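Local coordinates for cell cycle regulatory protein GcrA (Caulobacter crescentus, PDB 5YIU), which acts as a cell cycle regulator that activates transcription, this chain being its DNA-binding domain, at residues Ser13-Leu18 and Lys30-Val35. Numbering follows the deposited sequence.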
loop_
_atom_site.group_PDB
_atom_site.type_symbol
_atom_site.label_atom_id
_atom_site.label_comp_id
_atom_site.label_asym_id
_atom_site.label_seq_id
_atom_site.Cartn_x
_atom_site.Cartn_y
_atom_site.Cartn_z
ATOM N N SER A 13 -7.590 -1.847 2.808
ATOM C CA SER A 13 -8.374 -0.827 3.492
ATOM C C SER A 13 -7.479 0.259 4.078
ATOM O O SER A 13 -7.791 1.450 3.967
ATOM C CB SER A 13 -9.232 -1.466 4.581
ATOM O OG SER A 13 -9.926 -0.484 5.337
ATOM N N THR A 14 -6.376 -0.141 4.688
ATOM C CA THR A 14 -5.417 0.801 5.238
ATOM C C THR A 14 -4.784 1.667 4.148
ATOM O O THR A 14 -4.681 2.888 4.286
ATOM C CB THR A 14 -4.327 0.055 6.012
ATOM O OG1 THR A 14 -4.918 -0.580 7.153
ATOM C CG2 THR A 14 -3.222 0.994 6.470
ATOM N N LEU A 15 -4.354 1.040 3.059
ATOM C CA LEU A 15 -3.748 1.789 1.966
ATOM C C LEU A 15 -4.719 2.828 1.431
ATOM O O LEU A 15 -4.351 3.992 1.208
ATOM C CB LEU A 15 -3.314 0.835 0.851
ATOM C CG LEU A 15 -2.679 1.477 -0.393
ATOM C CD1 LEU A 15 -1.633 0.545 -1.008
ATOM C CD2 LEU A 15 -3.733 1.808 -1.434
ATOM N N LYS A 16 -5.956 2.401 1.213
ATOM C CA LYS A 16 -6.976 3.274 0.654
ATOM C C LYS A 16 -7.229 4.482 1.555
ATOM O O LYS A 16 -7.214 5.623 1.081
ATOM C CB LYS A 16 -8.258 2.481 0.420
ATOM C CG LYS A 16 -9.413 3.290 -0.123
ATOM C CD LYS A 16 -10.626 2.395 -0.297
ATOM C CE LYS A 16 -11.889 3.216 -0.414
ATOM N NZ LYS A 16 -13.100 2.360 -0.534
ATOM N N LYS A 17 -7.438 4.246 2.847
ATOM C CA LYS A 17 -7.694 5.333 3.789
ATOM C C LYS A 17 -6.531 6.314 3.847
ATOM O O LYS A 17 -6.724 7.527 3.767
ATOM C CB LYS A 17 -7.971 4.774 5.188
ATOM C CG LYS A 17 -9.315 4.082 5.338
ATOM C CD LYS A 17 -9.406 3.342 6.670
ATOM C CE LYS A 17 -10.830 2.858 6.948
ATOM N NZ LYS A 17 -10.982 2.306 8.327
ATOM N N LEU A 18 -5.321 5.788 3.976
ATOM C CA LEU A 18 -4.137 6.630 4.080
ATOM C C LEU A 18 -3.865 7.407 2.797
ATOM O O LEU A 18 -3.437 8.566 2.833
ATOM C CB LEU A 18 -2.918 5.806 4.488
ATOM C CG LEU A 18 -3.010 5.143 5.863
ATOM C CD1 LEU A 18 -1.709 4.413 6.182
ATOM C CD2 LEU A 18 -3.367 6.152 6.964
ATOM N N LYS A 30 5.800 2.450 4.758
ATOM C CA LYS A 30 6.397 2.349 6.085
ATOM C C LYS A 30 5.372 1.841 7.097
ATOM O O LYS A 30 5.676 0.984 7.927
ATOM C CB LYS A 30 6.945 3.710 6.521
ATOM C CG LYS A 30 7.896 3.670 7.706
ATOM C CD LYS A 30 7.216 4.120 8.985
ATOM C CE LYS A 30 8.202 4.173 10.144
ATOM N NZ LYS A 30 7.542 4.592 11.411
ATOM N N GLN A 31 4.154 2.357 7.024
ATOM C CA GLN A 31 3.116 1.934 7.963
ATOM C C GLN A 31 2.605 0.510 7.716
ATOM O O GLN A 31 2.332 -0.225 8.656
ATOM C CB GLN A 31 1.970 2.945 7.985
ATOM C CG GLN A 31 2.418 4.311 8.487
ATOM C CD GLN A 31 1.272 5.264 8.740
ATOM O OE1 GLN A 31 0.154 4.849 9.054
ATOM N NE2 GLN A 31 1.545 6.558 8.602
ATOM N N LEU A 32 2.489 0.106 6.457
ATOM C CA LEU A 32 2.068 -1.254 6.142
ATOM C C LEU A 32 3.134 -2.267 6.534
ATOM O O LEU A 32 2.830 -3.321 7.093
ATOM C CB LEU A 32 1.792 -1.378 4.645
ATOM C CG LEU A 32 0.552 -0.682 4.089
ATOM C CD1 LEU A 32 0.602 -0.716 2.574
ATOM C CD2 LEU A 32 -0.711 -1.367 4.608
ATOM N N GLY A 33 4.383 -1.941 6.226
ATOM C CA GLY A 33 5.497 -2.827 6.514
ATOM C C GLY A 33 5.688 -3.890 5.450
ATOM O O GLY A 33 4.716 -4.363 4.856
ATOM N N GLY A 34 6.943 -4.266 5.208
ATOM C CA GLY A 34 7.259 -5.346 4.290
ATOM C C GLY A 34 6.892 -5.118 2.831
ATOM O O GLY A 34 6.753 -6.067 2.070
ATOM N N VAL A 35 6.730 -3.862 2.438
ATOM C CA VAL A 35 6.380 -3.528 1.060
ATOM C C VAL A 35 7.073 -2.211 0.720
ATOM O O VAL A 35 7.313 -1.387 1.606
ATOM C CB VAL A 35 4.829 -3.429 0.889
ATOM C CG1 VAL A 35 4.251 -2.290 1.729
ATOM C CG2 VAL A 35 4.425 -3.274 -0.568
#
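Leu32 reaches from the last turn of helix 25-32 to Thr14 and Leu15 on helix 9-21, using a different methyl for each. CD2 of Leu32 lies 3.9 Å from CG2 of Thr14 and 4.1 Å from its CB, so the methyl side of the threonine makes this meeting; the two side chains run past each other in opposite senses. The torsion accounts for the split: with OG1 beside the backbone N (chi1 -65°) and hydrogen-bonded to the Glu10 carbonyl of its own helix, CG2 stands opposite that N and is left to meet Leu32. The other branch of Leu32, CD1, approaches CD1 of Leu15 at 4.4 Å, a looser apolar contact. The CA atoms of Leu15 and Leu32, 7.8 Å apart, mark the nearest backbone approach of the two segments. Leu15 is buried and also packs on Trp7 and on Val40, Val44 and Leu47 of helix 37-47, so this side of the contact joins the core of the three-helix domain, consistent with the helix-turn-helix class of the GcrA family. At the outer end, the Gln31 chain, extended beyond CG (chi2 -170°), slants across Leu18. OE1 comes within 3.5 Å of Leu18 CD1 and the amide carbon CD within 4.0 Å, a van der Waals touch of a polar group on a methyl; Leu23 packs against both residues. At the C-terminal end of helix 25-32, the carbonyls of Leu32 and of Gly33, the first residue beyond it, accept hydrogen bonds from NH2 and NH1 of Arg11, a polar link back to helix 9-21. Between the two segments themselves there are neither hydrogen bonds nor salt bridges, and 187 Å² is buried in all, which implies a modest apposition resting mainly on dispersion between side chains, with no directional bond to fix it.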